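Local coordinates for protein endo alpha-1,4 polygalactosaminidase (Neosartorya fumigata, PDB 6OJ1) that cleaves alpha-1,4-linked galactosamine polymers internally, acting as an endo-glycoside hydrolase with a (beta/alpha)-barrel fold, and thereby disrupts microbial biofilms, at residues Trp34-Gly39 against Gly224-His229; Ile62-Asn67 against Asp135-Lys140. All coordinates share one frame; numbering follows the deposited sequence.

Interaction 1 of 2, residues Trp34-Gly39 against Gly224-His229; sequences WQPAVG and GKPVFH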
loop_
_atom_site.group_PDB
_atom_site.type_symbol
_atom_site.label_atom_id
_atom_site.label_comp_id
_atom_site.label_asym_id
_atom_site.label_seq_id
_atom_site.Cartn_x
_atom_site.Cartn_y
_atom_site.Cartn_z
ATOM N N TRP A 34 -7.397 2.700 15.099
ATOM C CA TRP A 34 -7.461 1.335 14.584
ATOM C C TRP A 34 -6.045 0.802 14.382
ATOM O O TRP A 34 -5.332 1.236 13.466
ATOM C CB TRP A 34 -8.254 1.260 13.282
ATOM C CG TRP A 34 -8.137 -0.098 12.627
ATOM C CD1 TRP A 34 -8.292 -1.314 13.238
ATOM C CD2 TRP A 34 -7.839 -0.374 11.252
ATOM N NE1 TRP A 34 -8.107 -2.327 12.324
ATOM C CE2 TRP A 34 -7.824 -1.778 11.100
ATOM C CE3 TRP A 34 -7.582 0.427 10.135
ATOM C CZ2 TRP A 34 -7.565 -2.396 9.880
ATOM C CZ3 TRP A 34 -7.330 -0.190 8.911
ATOM C CH2 TRP A 34 -7.317 -1.587 8.798
ATOM N N GLN A 35 -5.651 -0.149 15.227
ATOM C CA GLN A 35 -4.384 -0.869 15.071
ATOM C C GLN A 35 -4.684 -2.342 14.834
ATOM O O GLN A 35 -4.912 -3.093 15.800
ATOM C CB GLN A 35 -3.491 -0.698 16.297
ATOM C CG GLN A 35 -2.215 -1.532 16.241
ATOM C CD GLN A 35 -1.338 -1.197 15.038
ATOM O OE1 GLN A 35 -0.687 -0.151 15.006
ATOM N NE2 GLN A 35 -1.313 -2.093 14.043
ATOM N N PRO A 36 -4.698 -2.803 13.583
ATOM C CA PRO A 36 -4.974 -4.226 13.326
ATOM C C PRO A 36 -3.919 -5.129 13.954
ATOM O O PRO A 36 -2.765 -4.741 14.147
ATOM C CB PRO A 36 -4.959 -4.320 11.798
ATOM C CG PRO A 36 -4.072 -3.149 11.361
ATOM C CD PRO A 36 -4.412 -2.055 12.348
ATOM N N ALA A 37 -4.332 -6.353 14.287
ATOM C CA ALA A 37 -3.436 -7.262 14.983
ATOM C C ALA A 37 -2.465 -7.911 14.004
ATOM O O ALA A 37 -2.756 -8.061 12.817
ATOM C CB ALA A 37 -4.230 -8.337 15.723
ATOM N N VAL A 38 -1.286 -8.275 14.520
ATOM C CA VAL A 38 -0.366 -9.114 13.767
ATOM C C VAL A 38 -1.099 -10.367 13.306
ATOM O O VAL A 38 -1.867 -10.968 14.062
ATOM C CB VAL A 38 0.857 -9.476 14.630
ATOM C CG1 VAL A 38 1.711 -10.529 13.929
ATOM C CG2 VAL A 38 1.687 -8.229 14.937
ATOM N N GLY A 39 -0.872 -10.755 12.057
ATOM C CA GLY A 39 -1.468 -11.965 11.524
ATOM C C GLY A 39 -2.863 -11.819 10.951
ATOM O O GLY A 39 -3.429 -12.819 10.480
ATOM N N GLY A 224 4.384 -5.393 17.252
ATOM C CA GLY A 224 2.942 -5.522 17.312
ATOM C C GLY A 224 2.185 -5.032 16.099
ATOM O O GLY A 224 0.980 -4.781 16.195
ATOM N N LYS A 225 2.847 -4.897 14.949
ATOM C CA LYS A 225 2.162 -4.385 13.785
ATOM C C LYS A 225 2.260 -5.388 12.638
ATOM O O LYS A 225 3.298 -6.033 12.466
ATOM C CB LYS A 225 2.749 -3.024 13.374
ATOM C CG LYS A 225 2.470 -1.928 14.427
ATOM C CD LYS A 225 3.345 -0.692 14.242
ATOM C CE LYS A 225 3.035 0.345 15.314
ATOM N NZ LYS A 225 3.821 1.608 15.083
ATOM N N PRO A 226 1.191 -5.572 11.870
ATOM C CA PRO A 226 1.200 -6.616 10.844
ATOM C C PRO A 226 2.027 -6.210 9.632
ATOM O O PRO A 226 2.297 -5.029 9.394
ATOM C CB PRO A 226 -0.285 -6.775 10.479
ATOM C CG PRO A 226 -0.935 -5.493 10.888
ATOM C CD PRO A 226 -0.143 -4.971 12.060
ATOM N N VAL A 227 2.471 -7.224 8.890
ATOM C CA VAL A 227 3.006 -7.037 7.546
ATOM C C VAL A 227 1.991 -7.650 6.596
ATOM O O VAL A 227 1.767 -8.869 6.613
ATOM C CB VAL A 227 4.379 -7.687 7.340
ATOM C CG1 VAL A 227 4.799 -7.495 5.875
ATOM C CG2 VAL A 227 5.407 -7.107 8.301
ATOM N N PHE A 228 1.385 -6.810 5.776
ATOM C CA PHE A 228 0.480 -7.269 4.729
ATOM C C PHE A 228 1.348 -7.605 3.525
ATOM O O PHE A 228 1.849 -6.716 2.830
ATOM C CB PHE A 228 -0.584 -6.210 4.474
ATOM C CG PHE A 228 -1.451 -5.979 5.675
ATOM C CD1 PHE A 228 -2.163 -7.040 6.231
ATOM C CD2 PHE A 228 -1.536 -4.728 6.277
ATOM C CE1 PHE A 228 -2.961 -6.863 7.364
ATOM C CE2 PHE A 228 -2.334 -4.537 7.406
ATOM C CZ PHE A 228 -3.044 -5.606 7.952
ATOM N N HIS A 229 1.553 -8.903 3.307
ATOM C CA HIS A 229 2.665 -9.414 2.516
ATOM C C HIS A 229 2.145 -10.040 1.230
ATOM O O HIS A 229 1.303 -10.942 1.274
ATOM C CB HIS A 229 3.460 -10.423 3.350
ATOM C CG HIS A 229 4.453 -11.220 2.566
ATOM N ND1 HIS A 229 4.507 -12.596 2.631
ATOM C CD2 HIS A 229 5.431 -10.841 1.707
ATOM C CE1 HIS A 229 5.472 -13.033 1.841
ATOM N NE2 HIS A 229 6.044 -11.990 1.265
HETATM O O HOH W 1 0.919 -9.745 10.026
#
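Pro36 and Pro226 form the tight centre of this contact, their rings crossing at about a right angle with CG of Pro36 3.9 Å from CG of Pro226. The same Pro36 CG reaches the edge of the Phe228 ring near its plane, while Pro226 CB lies over one face of that phenyl group. Nearby, Val38 directs CG2, the branch beside its backbone N, onto the main chain, 3.4 Å from Gly224 C.

Toward solvent the chemistry changes. The Gln35 side chain crosses that of Lys225 at about a right angle, its OE1 3.7 Å from Lys225 CG, and two acceptors fix its rotation: NE2 donates to Pro36 O at 3.0 Å, almost straight at 173° and within the carbonyl plane, and also to Gln201 O. Lys225 sends its ammonium to Met200 O. Near Gly39 a water bridges the two segments, accepting from Gly39 N (2.9 Å) and Val227 N (3.2 Å).

Gly224 is the C-prime residue of the Schellman motif that ends helix 219-222. The contact thus sets the loop before strand 42-45 against the start of strand 227-231, with Trp202 of strand 202-206 and Ile59 of strand 59-63 packed against Pro36.

Interaction 2 of 2, residues Ile62-Asn67 against Asp135-Lys140; sequences IDLFIN and DMARDK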
loop_
_atom_site.group_PDB
_atom_site.type_symbol
_atom_site.label_atom_id
_atom_site.label_comp_id
_atom_site.label_asym_id
_atom_site.label_seq_id
_atom_site.Cartn_x
_atom_site.Cartn_y
_atom_site.Cartn_z
ATOM N N ILE A 62 -8.387 -1.880 -1.175
ATOM C CA ILE A 62 -8.997 -1.648 -2.483
ATOM C C ILE A 62 -8.696 -0.223 -2.938
ATOM O O ILE A 62 -8.335 0.653 -2.145
ATOM C CB ILE A 62 -10.518 -1.886 -2.465
ATOM C CG1 ILE A 62 -11.190 -0.916 -1.483
ATOM C CG2 ILE A 62 -10.841 -3.349 -2.069
ATOM C CD1 ILE A 62 -12.722 -1.079 -1.385
ATOM N N ASP A 63 -8.867 0.007 -4.239
ATOM C CA ASP A 63 -8.516 1.301 -4.821
ATOM C C ASP A 63 -9.420 2.425 -4.319
ATOM O O ASP A 63 -10.649 2.301 -4.299
ATOM C CB ASP A 63 -8.570 1.213 -6.346
ATOM C CG ASP A 63 -8.070 2.484 -7.005
ATOM O OD1 ASP A 63 -6.835 2.608 -7.201
ATOM O OD2 ASP A 63 -8.909 3.371 -7.280
ATOM N N LEU A 64 -8.794 3.541 -3.920
ATOM C CA LEU A 64 -9.519 4.692 -3.390
ATOM C C LEU A 64 -10.500 5.279 -4.400
ATOM O O LEU A 64 -11.614 5.676 -4.038
ATOM C CB LEU A 64 -8.510 5.771 -2.963
ATOM C CG LEU A 64 -9.106 7.137 -2.617
ATOM C CD1 LEU A 64 -10.029 7.032 -1.421
ATOM C CD2 LEU A 64 -7.956 8.110 -2.357
ATOM N N PHE A 65 -10.085 5.403 -5.658
ATOM C CA PHE A 65 -10.872 6.182 -6.607
ATOM C C PHE A 65 -12.031 5.385 -7.177
ATOM O O PHE A 65 -13.142 5.912 -7.295
ATOM C CB PHE A 65 -9.995 6.665 -7.760
ATOM C CG PHE A 65 -9.138 7.854 -7.427
ATOM C CD1 PHE A 65 -9.660 9.144 -7.491
ATOM C CD2 PHE A 65 -7.807 7.688 -7.097
ATOM C CE1 PHE A 65 -8.869 10.249 -7.211
ATOM C CE2 PHE A 65 -6.998 8.798 -6.812
ATOM C CZ PHE A 65 -7.535 10.078 -6.864
ATOM N N ILE A 66 -11.799 4.121 -7.537
ATOM C CA ILE A 66 -12.786 3.413 -8.350
ATOM C C ILE A 66 -13.814 2.668 -7.520
ATOM O O ILE A 66 -14.745 2.084 -8.091
ATOM C CB ILE A 66 -12.078 2.471 -9.345
ATOM C CG1 ILE A 66 -11.370 1.335 -8.621
ATOM C CG2 ILE A 66 -11.081 3.259 -10.177
ATOM C CD1 ILE A 66 -10.485 0.513 -9.548
ATOM N N ASN A 67 -13.705 2.700 -6.195
ATOM C CA ASN A 67 -14.693 2.086 -5.316
ATOM C C ASN A 67 -15.555 3.146 -4.645
ATOM O O ASN A 67 -15.043 4.161 -4.175
ATOM C CB ASN A 67 -13.998 1.244 -4.265
ATOM C CG ASN A 67 -13.457 -0.019 -4.852
ATOM O OD1 ASN A 67 -14.228 -0.933 -5.156
ATOM N ND2 ASN A 67 -12.146 -0.078 -5.050
ATOM N N ASP A 135 -8.720 13.495 2.107
ATOM C CA ASP A 135 -10.086 13.952 2.330
ATOM C C ASP A 135 -11.080 12.995 1.692
ATOM O O ASP A 135 -12.077 12.608 2.315
ATOM C CB ASP A 135 -10.301 15.356 1.747
ATOM C CG ASP A 135 -9.674 16.464 2.566
ATOM O OD1 ASP A 135 -9.111 16.216 3.657
ATOM O OD2 ASP A 135 -9.751 17.620 2.088
ATOM N N MET A 136 -10.824 12.610 0.441
ATOM C CA MET A 136 -11.719 11.675 -0.235
ATOM C C MET A 136 -11.788 10.339 0.498
ATOM O O MET A 136 -12.877 9.781 0.693
ATOM C CB MET A 136 -11.283 11.455 -1.685
ATOM C CG MET A 136 -12.101 10.303 -2.324
ATOM S SD MET A 136 -11.584 9.944 -4.016
ATOM C CE MET A 136 -12.326 11.340 -4.823
ATOM N N ALA A 137 -10.632 9.802 0.908
ATOM C CA ALA A 137 -10.626 8.546 1.658
ATOM C C ALA A 137 -11.458 8.659 2.926
ATOM O O ALA A 137 -12.280 7.780 3.223
ATOM C CB ALA A 137 -9.193 8.128 1.999
ATOM N N ARG A 138 -11.245 9.728 3.699
ATOM C CA ARG A 138 -12.051 9.949 4.895
ATOM C C ARG A 138 -13.537 10.028 4.552
ATOM O O ARG A 138 -14.373 9.374 5.188
ATOM C CB ARG A 138 -11.609 11.237 5.596
ATOM C CG ARG A 138 -12.505 11.617 6.775
ATOM C CD ARG A 138 -12.454 13.147 7.026
ATOM N NE ARG A 138 -12.815 13.907 5.823
ATOM C CZ ARG A 138 -12.332 15.108 5.506
ATOM N NH1 ARG A 138 -11.445 15.745 6.298
ATOM N NH2 ARG A 138 -12.747 15.688 4.385
ATOM N N ASP A 139 -13.879 10.831 3.541
ATOM C CA ASP A 139 -15.278 11.029 3.174
ATOM C C ASP A 139 -15.930 9.735 2.718
ATOM O O ASP A 139 -17.136 9.546 2.921
ATOM C CB ASP A 139 -15.403 12.083 2.068
ATOM C CG ASP A 139 -15.019 13.478 2.525
ATOM O OD1 ASP A 139 -14.935 13.716 3.750
ATOM O OD2 ASP A 139 -14.781 14.339 1.648
ATOM N N LYS A 140 -15.158 8.832 2.102
ATOM C CA LYS A 140 -15.711 7.555 1.654
ATOM C C LYS A 140 -15.795 6.530 2.773
ATOM O O LYS A 140 -16.360 5.453 2.567
ATOM C CB LYS A 140 -14.867 6.992 0.504
ATOM C CG LYS A 140 -15.044 7.740 -0.811
ATOM C CD LYS A 140 -14.392 6.955 -1.954
ATOM C CE LYS A 140 -14.632 7.640 -3.279
ATOM N NZ LYS A 140 -14.165 6.825 -4.445
#
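Leu64 and Ala137 mark the nearest approach of the two backbones, CA to CA 6.4 Å, where a helix-like turn following strand 59-63 meets residues 135-140 of helix 124-140. Leu64 does most of the apolar work. With CG anti to the backbone N (chi1 170°), it presses CD1 onto the helix, 3.5 Å from Ala137 CA, a tight carbon pair, and 3.7 Å from Ala137 CB. Met136 passes beside it: its CG meets Leu64 CD1, and the bend at chi3 follows an SD that already lies 4.6 Å from the centroid of the Phe65 ring. This Met-aromatic contact is oblique, 35° off the ring normal, and the two side chains cross at about a right angle.

In the (beta/alpha)-barrel of this GH114 enzyme, the turn leaves the C-terminal end of its strand and is braced by an Asx motif. Asp63 OD2 accepts from Phe65 N and Ile66 N, the latter on its anti lone pair, while OD1 pairs with Arg95. Asn67 ND2 returns to Asp63 O, and its OD1 takes a bond from Leu50 N. Alongside, Leu64 touches Cys84 and Ala137 touches Cys142, the two halves of a disulfide.

Lys140 supplies the polar grip. Its chain runs extended beyond CG to bring NZ among main-chain oxygens of the turn, where NZ bonds Leu64 O at 2.8 Å in the plane of that carbonyl; the bond from NZ to Asn67 O, also 2.8 Å, is tilted 29° from the plane of the Asn67 carbonyl. The ammonium charge is thus met by peptide dipoles, which probably helps steady it.

Both contacts reach the large sheet of the barrel, with centres about 21 Å apart and nearest atoms about 10 Å apart, yet they use different ends of its strands. Interaction 1 lies where strand 227-231 begins, interaction 2 just beyond the point where strand 59-63 stops; Ile59, at the start of that second strand, packs against interaction 1. Each is partly buried. In 34-39 against 224-229, a loop meets the lead-in and first residues of a strand, combining proline and phenyl rings with a water bridge between backbone nitrogens. In 62-67 against 135-140, a turn meets a helix, and direct lysine-to-carbonyl bonds accompany an aliphatic patch and a Met-aromatic contact.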